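Local coordinates for uncharacterized protein (Parabacteroides distasonis, PDB 4Q34) that is functionally uncharacterised but, as a member of the alpha/beta hydrolase family, is a putative esterase that probably hydrolyses ester bonds, at residues A[88-99]-A[145-156]. Numbering follows the deposited sequence.
Sequences QPRRGNAGRGTE and TPTIGTTDFEVY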
ATOM      1  N   GLN A  88       5.009  -7.563   1.236  1.00 16.14           N
ATOM      2  CA  GLN A  88       5.204  -8.959   1.008  1.00 14.67           C
ATOM      3  C   GLN A  88       3.849  -9.630   0.927  1.00 13.42           C
ATOM      4  O   GLN A  88       2.851  -9.047   1.324  1.00 14.42           O
ATOM      5  CB  GLN A  88       6.088  -9.575   2.108  1.00 15.65           C
ATOM      6  CG  GLN A  88       5.326  -9.959   3.367  1.00 16.39           C
ATOM      7  CD  GLN A  88       6.160 -10.348   4.558  1.00 17.12           C
ATOM      8  OE1 GLN A  88       7.400 -10.418   4.522  1.00 19.20           O
ATOM      9  NE2 GLN A  88       5.450 -10.624   5.671  1.00 19.31           N
ATOM     10  N   PRO A  89       3.802 -10.849   0.353  1.00 14.86           N
ATOM     11  CA  PRO A  89       2.555 -11.650   0.309  1.00 15.98           C
ATOM     12  C   PRO A  89       1.787 -11.596   1.623  1.00 16.99           C
ATOM     13  O   PRO A  89       2.368 -11.722   2.702  1.00 16.87           O
ATOM     14  CB  PRO A  89       3.071 -13.055   0.034  1.00 15.91           C
ATOM     15  CG  PRO A  89       4.292 -12.824  -0.775  1.00 16.38           C
ATOM     16  CD  PRO A  89       4.946 -11.686  -0.007  1.00 15.42           C
ATOM     17  N   ARG A  90       0.472 -11.447   1.488  1.00 15.51           N
ATOM     18  CA  ARG A  90      -0.495 -11.459   2.600  1.00 17.54           C
ATOM     19  C   ARG A  90      -0.443 -10.238   3.511  1.00 17.92           C
ATOM     20  O   ARG A  90      -0.985 -10.276   4.589  1.00 20.11           O
ATOM     21  CB  ARG A  90      -0.344 -12.735   3.436  1.00 18.04           C
ATOM     22  CG  ARG A  90      -0.373 -13.981   2.584  1.00 19.18           C
ATOM     23  CD  ARG A  90       0.014 -15.245   3.354  1.00 18.86           C
ATOM     24  NE  ARG A  90      -0.089 -16.402   2.467  1.00 18.89           N
ATOM     25  CZ  ARG A  90       0.330 -17.640   2.759  1.00 22.03           C
ATOM     26  NH1 ARG A  90       0.897 -17.907   3.940  1.00 21.18           N
ATOM     27  NH2 ARG A  90       0.150 -18.624   1.870  1.00 20.12           N
ATOM     28  N   ARG A  91       0.226  -9.175   3.073  1.00 15.86           N
ATOM     29  CA  ARG A  91       0.423  -7.983   3.882  1.00 16.17           C
ATOM     30  C   ARG A  91       0.004  -6.712   3.129  1.00 16.06           C
ATOM     31  O   ARG A  91       0.437  -6.451   1.974  1.00 15.30           O
ATOM     32  CB  ARG A  91       1.876  -7.879   4.299  1.00 16.47           C
ATOM     33  CG  ARG A  91       2.134  -6.902   5.424  1.00 15.95           C
ATOM     34  CD  ARG A  91       1.601  -7.366   6.783  1.00 15.81           C
ATOM     35  NE  ARG A  91       2.206  -8.599   7.287  1.00 17.45           N
ATOM     36  CZ  ARG A  91       3.440  -8.735   7.788  1.00 16.47           C
ATOM     37  NH1 ARG A  91       4.326  -7.721   7.820  1.00 17.19           N
ATOM     38  NH2 ARG A  91       3.824  -9.929   8.224  1.00 17.52           N
ATOM     39  N   GLY A  92      -0.788  -5.877   3.774  1.00 15.09           N
ATOM     40  CA  GLY A  92      -1.122  -4.543   3.222  1.00 14.91           C
ATOM     41  C   GLY A  92      -1.776  -4.624   1.848  1.00 14.04           C
ATOM     42  O   GLY A  92      -2.729  -5.344   1.695  1.00 16.03           O
ATOM     43  N   ASN A  93      -1.214  -3.900   0.861  1.00 13.63           N
ATOM     44  CA  ASN A  93      -1.737  -3.919  -0.509  1.00 15.91           C
ATOM     45  C   ASN A  93      -1.664  -5.304  -1.170  1.00 15.95           C
ATOM     46  O   ASN A  93      -2.339  -5.560  -2.177  1.00 17.68           O
ATOM     47  CB  ASN A  93      -0.952  -2.937  -1.355  1.00 16.34           C
ATOM     48  CG  ASN A  93      -1.242  -1.476  -1.005  1.00 15.50           C
ATOM     49  OD1 ASN A  93      -2.213  -1.148  -0.343  1.00 16.38           O
ATOM     50  ND2 ASN A  93      -0.392  -0.583  -1.512  1.00 16.48           N
ATOM     51  N   ALA A  94      -0.830  -6.178  -0.604  1.00 16.03           N
ATOM     52  CA  ALA A  94      -0.761  -7.586  -1.046  1.00 15.54           C
ATOM     53  C   ALA A  94      -1.634  -8.471  -0.181  1.00 16.11           C
ATOM     54  O   ALA A  94      -1.308  -9.620   0.029  1.00 17.51           O
ATOM     55  CB  ALA A  94       0.674  -8.071  -1.039  1.00 16.18           C
ATOM     56  N   GLY A  95      -2.735  -7.922   0.318  1.00 16.28           N
ATOM     57  CA  GLY A  95      -3.647  -8.656   1.216  1.00 17.66           C
ATOM     58  C   GLY A  95      -4.402  -9.807   0.628  1.00 19.08           C
ATOM     59  O   GLY A  95      -4.996 -10.569   1.364  1.00 18.12           O
ATOM     60  N   ARG A  96      -4.394  -9.950  -0.692  1.00 17.42           N
ATOM     61  CA  ARG A  96      -5.102 -11.034  -1.390  1.00 17.80           C
ATOM     62  C   ARG A  96      -4.283 -12.320  -1.264  1.00 19.52           C
ATOM     63  O   ARG A  96      -3.578 -12.724  -2.197  1.00 19.20           O
ATOM     64  CB  ARG A  96      -5.343 -10.668  -2.861  1.00 18.09           C
ATOM     65  CG  ARG A  96      -6.214 -11.673  -3.620  1.00 18.43           C
ATOM     66  CD  ARG A  96      -6.526 -11.092  -4.950  1.00 16.05           C
ATOM     67  NE  ARG A  96      -7.398 -11.932  -5.811  1.00 17.26           N
ATOM     68  CZ  ARG A  96      -8.730 -11.932  -5.826  1.00 19.17           C
ATOM     69  NH1 ARG A  96      -9.446 -11.225  -4.968  1.00 19.34           N
ATOM     70  NH2 ARG A  96      -9.384 -12.694  -6.709  1.00 19.77           N
ATOM     71  N   GLY A  97      -4.372 -12.942  -0.088  1.00 19.32           N
ATOM     72  CA  GLY A  97      -3.726 -14.237   0.170  1.00 20.19           C
ATOM     73  C   GLY A  97      -4.612 -15.365  -0.291  1.00 20.91           C
ATOM     74  O   GLY A  97      -5.752 -15.146  -0.666  1.00 24.09           O
ATOM     75  N   THR A  98      -4.077 -16.587  -0.237  1.00 20.26           N
ATOM     76  CA  THR A  98      -4.764 -17.777  -0.687  1.00 19.85           C
ATOM     77  C   THR A  98      -5.449 -18.534   0.454  1.00 19.94           C
ATOM     78  O   THR A  98      -6.103 -19.566   0.206  1.00 22.30           O
ATOM     79  CB  THR A  98      -3.770 -18.720  -1.375  1.00 20.99           C
ATOM     80  OG1 THR A  98      -2.718 -19.028  -0.447  1.00 21.35           O
ATOM     81  CG2 THR A  98      -3.205 -18.037  -2.667  1.00 20.64           C
ATOM     82  N   GLU A  99      -5.285 -18.068   1.686  1.00 19.48           N
ATOM     83  CA  GLU A  99      -5.834 -18.794   2.844  1.00 22.55           C
ATOM     84  C   GLU A  99      -7.063 -18.111   3.452  1.00 25.40           C
ATOM     85  O   GLU A  99      -7.232 -16.869   3.371  1.00 24.70           O
ATOM     86  CB  GLU A  99      -4.797 -18.852   3.956  1.00 22.67           C
ATOM     87  CG  GLU A  99      -3.530 -19.554   3.594  1.00 23.93           C
ATOM     88  CD  GLU A  99      -2.418 -19.200   4.536  1.00 25.08           C
ATOM     89  OE1 GLU A  99      -2.067 -18.008   4.583  1.00 21.10           O
ATOM     90  OE2 GLU A  99      -1.862 -20.114   5.181  1.00 22.87           O
ATOM     91  N   THR A 145      -0.045  -3.286  10.112  1.00 17.73           N
ATOM     92  CA  THR A 145      -1.129  -3.858   9.294  1.00 17.74           C
ATOM     93  C   THR A 145      -1.051  -5.385   9.462  1.00 17.28           C
ATOM     94  O   THR A 145       0.033  -5.917   9.632  1.00 18.36           O
ATOM     95  CB  THR A 145      -1.023  -3.365   7.821  1.00 16.69           C
ATOM     96  OG1 THR A 145      -2.284  -3.453   7.185  1.00 17.72           O
ATOM     97  CG2 THR A 145      -0.017  -4.100   7.019  1.00 16.56           C
ATOM     98  N   PRO A 146      -2.198  -6.105   9.393  1.00 17.68           N
ATOM     99  CA  PRO A 146      -2.214  -7.521   9.693  1.00 19.32           C
ATOM    100  C   PRO A 146      -1.809  -8.423   8.527  1.00 17.85           C
ATOM    101  O   PRO A 146      -1.801  -7.998   7.372  1.00 17.59           O
ATOM    102  CB  PRO A 146      -3.661  -7.768  10.128  1.00 19.66           C
ATOM    103  CG  PRO A 146      -4.432  -6.746   9.315  1.00 19.70           C
ATOM    104  CD  PRO A 146      -3.562  -5.543   9.293  1.00 18.25           C
ATOM    105  N   THR A 147      -1.410  -9.643   8.855  1.00 17.57           N
ATOM    106  CA  THR A 147      -1.149 -10.694   7.886  1.00 16.74           C
ATOM    107  C   THR A 147      -2.441 -11.398   7.559  1.00 18.10           C
ATOM    108  O   THR A 147      -3.116 -11.949   8.441  1.00 18.65           O
ATOM    109  CB  THR A 147      -0.106 -11.669   8.450  1.00 18.21           C
ATOM    110  OG1 THR A 147       1.121 -10.941   8.676  1.00 19.10           O
ATOM    111  CG2 THR A 147       0.131 -12.854   7.544  1.00 18.93           C
ATOM    112  N   ILE A 148      -2.766 -11.433   6.271  1.00 18.40           N
ATOM    113  CA  ILE A 148      -4.029 -12.006   5.819  1.00 18.68           C
ATOM    114  C   ILE A 148      -3.778 -13.462   5.434  1.00 19.35           C
ATOM    115  O   ILE A 148      -3.802 -13.870   4.258  1.00 20.59           O
ATOM    116  CB  ILE A 148      -4.669 -11.180   4.671  1.00 20.10           C
ATOM    117  CG1 ILE A 148      -4.594  -9.663   4.955  1.00 20.45           C
ATOM    118  CG2 ILE A 148      -6.106 -11.605   4.452  1.00 20.01           C
ATOM    119  CD1 ILE A 148      -5.091  -9.238   6.324  1.00 23.68           C
ATOM    120  N   GLY A 149      -3.514 -14.253   6.455  1.00 20.07           N
ATOM    121  CA  GLY A 149      -3.098 -15.633   6.306  1.00 19.74           C
ATOM    122  C   GLY A 149      -2.110 -15.974   7.403  1.00 21.53           C
ATOM    123  O   GLY A 149      -2.135 -15.357   8.487  1.00 22.80           O
ATOM    124  N   THR A 150      -1.254 -16.962   7.128  1.00 22.68           N
ATOM    125  CA  THR A 150      -0.237 -17.438   8.070  1.00 23.60           C
ATOM    126  C   THR A 150       1.129 -16.980   7.635  1.00 26.80           C
ATOM    127  O   THR A 150       1.358 -16.701   6.454  1.00 23.44           O
ATOM    128  CB  THR A 150      -0.180 -18.990   8.130  1.00 27.83           C
ATOM    129  OG1 THR A 150       0.095 -19.540   6.822  1.00 26.15           O
ATOM    130  CG2 THR A 150      -1.460 -19.521   8.667  1.00 29.46           C
ATOM    131  N   THR A 151       2.051 -16.912   8.593  1.00 23.16           N
ATOM    132  CA  THR A 151       3.418 -16.595   8.302  1.00 22.63           C
ATOM    133  C   THR A 151       3.997 -17.795   7.562  1.00 25.02           C
ATOM    134  O   THR A 151       3.886 -18.931   8.052  1.00 22.97           O
ATOM    135  CB  THR A 151       4.185 -16.390   9.607  1.00 25.67           C
ATOM    136  OG1 THR A 151       3.594 -15.292  10.300  1.00 29.28           O
ATOM    137  CG2 THR A 151       5.620 -16.118   9.333  1.00 22.63           C
ATOM    138  N   ASP A 152       4.599 -17.560   6.394  1.00 22.42           N
ATOM    139  CA  ASP A 152       5.224 -18.624   5.611  1.00 19.65           C
ATOM    140  C   ASP A 152       6.424 -18.034   4.861  1.00 20.57           C
ATOM    141  O   ASP A 152       6.214 -17.357   3.871  1.00 20.31           O
ATOM    142  CB  ASP A 152       4.178 -19.282   4.666  1.00 19.96           C
ATOM    143  CG  ASP A 152       4.717 -20.481   3.953  1.00 22.04           C
ATOM    144  OD1 ASP A 152       5.943 -20.530   3.726  1.00 23.21           O
ATOM    145  OD2 ASP A 152       3.943 -21.435   3.645  1.00 23.37           O
ATOM    146  N   PHE A 153       7.648 -18.324   5.332  1.00 18.35           N
ATOM    147  CA  PHE A 153       8.873 -17.730   4.763  1.00 19.81           C
ATOM    148  C   PHE A 153       9.106 -18.248   3.324  1.00 19.22           C
ATOM    149  O   PHE A 153       9.728 -17.556   2.518  1.00 18.18           O
ATOM    150  CB  PHE A 153      10.125 -18.030   5.609  1.00 21.71           C
ATOM    151  CG  PHE A 153      10.152 -17.380   6.960  1.00 23.58           C
ATOM    152  CD1 PHE A 153       9.300 -16.317   7.290  1.00 25.55           C
ATOM    153  CD2 PHE A 153      11.064 -17.842   7.935  1.00 27.01           C
ATOM    154  CE1 PHE A 153       9.343 -15.720   8.552  1.00 29.05           C
ATOM    155  CE2 PHE A 153      11.126 -17.237   9.193  1.00 28.70           C
ATOM    156  CZ  PHE A 153      10.259 -16.165   9.497  1.00 27.34           C
ATOM    157  N   GLU A 154       8.597 -19.427   3.002  1.00 20.08           N
ATOM    158  CA  GLU A 154       8.707 -19.935   1.642  1.00 20.06           C
ATOM    159  C   GLU A 154       7.887 -19.061   0.690  1.00 18.61           C
ATOM    160  O   GLU A 154       8.394 -18.614  -0.368  1.00 18.69           O
ATOM    161  CB  GLU A 154       8.232 -21.392   1.523  1.00 21.31           C
ATOM    162  CG  GLU A 154       8.243 -21.910   0.084  1.00 23.55           C
ATOM    163  CD  GLU A 154       7.905 -23.379  -0.051  1.00 31.80           C
ATOM    164  OE1 GLU A 154       7.265 -23.907   0.883  1.00 31.49           O
ATOM    165  OE2 GLU A 154       8.288 -24.010  -1.079  1.00 26.14           O
ATOM    166  N   VAL A 155       6.659 -18.741   1.107  1.00 18.42           N
ATOM    167  CA  VAL A 155       5.737 -17.920   0.300  1.00 19.29           C
ATOM    168  C   VAL A 155       6.329 -16.502   0.168  1.00 17.67           C
ATOM    169  O   VAL A 155       6.341 -15.909  -0.892  1.00 17.39           O
ATOM    170  CB  VAL A 155       4.335 -17.880   0.933  1.00 20.85           C
ATOM    171  CG1 VAL A 155       3.449 -16.866   0.231  1.00 19.16           C
ATOM    172  CG2 VAL A 155       3.676 -19.261   0.892  1.00 21.48           C
ATOM    173  N   TYR A 156       6.860 -15.981   1.273  1.00 16.78           N
ATOM    174  CA  TYR A 156       7.401 -14.624   1.272  1.00 15.97           C
ATOM    175  C   TYR A 156       8.625 -14.543   0.401  1.00 17.16           C
ATOM    176  O   TYR A 156       8.757 -13.652  -0.468  1.00 16.56           O
ATOM    177  CB  TYR A 156       7.742 -14.179   2.707  1.00 17.14           C
ATOM    178  CG  TYR A 156       6.623 -14.090   3.734  1.00 17.80           C
ATOM    179  CD1 TYR A 156       5.250 -14.071   3.379  1.00 18.00           C
ATOM    180  CD2 TYR A 156       6.936 -13.934   5.074  1.00 18.98           C
ATOM    181  CE1 TYR A 156       4.263 -13.956   4.327  1.00 18.60           C
ATOM    182  CE2 TYR A 156       5.946 -13.852   6.036  1.00 17.38           C
ATOM    183  CZ  TYR A 156       4.621 -13.840   5.671  1.00 18.77           C
ATOM    184  OH  TYR A 156       3.631 -13.679   6.603  1.00 18.75           O
TER
HETATM  185  O   HOH W   1       2.543 -11.207   5.433  1.00 18.44           O
HETATM  186  O   HOH W   2       1.306 -20.912   3.534  1.00 25.02           O
HETATM  187  O   HOH W   3      -2.648  -5.994   5.863  1.00 16.02           O
HETATM  188  O   HOH W   4      -3.247 -16.189   2.820  1.00 22.96           O
HETATM  189  O   HOH W   5      -6.119 -14.529   2.421  1.00 27.44           O
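Arg90 reaches across to Thr150 and Val155, a worked case of one long side chain tying a loop to the start of a helix. Its CB and CG run past the carbonyl oxygen of Ile148, and CD continues toward Thr150 O. CG lies beside the backbone N (chi1 -51°) and the chain stays extended from there, which carries the guanidinium out to 150-155. Its NH1 donates to Thr150 O at 2.8 Å, the acceptor lying in the guanidinium plane, while a water links NH2 to Asp152 OD2. Val155 CG1 covers one face near its rim. Over the opposite face, above the centre, sits Glu99 OE1, 3.0 Å from Arg90 NH1, a salt bridge of charge alone. The flat cation is thus held between a methyl and a carboxylate. Glu99 in turn accepts from Thr150 N through OE1, and Thr150 OG1 donates a hydrogen bond to the syn lone pair of Glu99 OE2 at 2.6 Å. The Arg90 backbone joins in: Ile148 N meets Arg90 O at 2.7 Å, almost straight (173°). Next door, bends at chi2 and chi3 let Arg91 grip Thr147 OG1 with NE and NH2, leaving NH1 for Gln57 O and Gly54 O. The Gln88 amide stacks on the Tyr156 ring, the planes 21° apart. Within the alpha/beta hydrolase fold, 88-99 follows central-sheet strand 83-87, and segment 145-156 ends in the first turn of helix 153-167, N-capped by Asp152. Strand 28-41 backs the loop, Asp32 adding a salt bridge to Arg90 NH2; helix 178-185 packs on Tyr156, and the second subunit meets Asn93, Gly95, Arg96, Thr145 and Pro146.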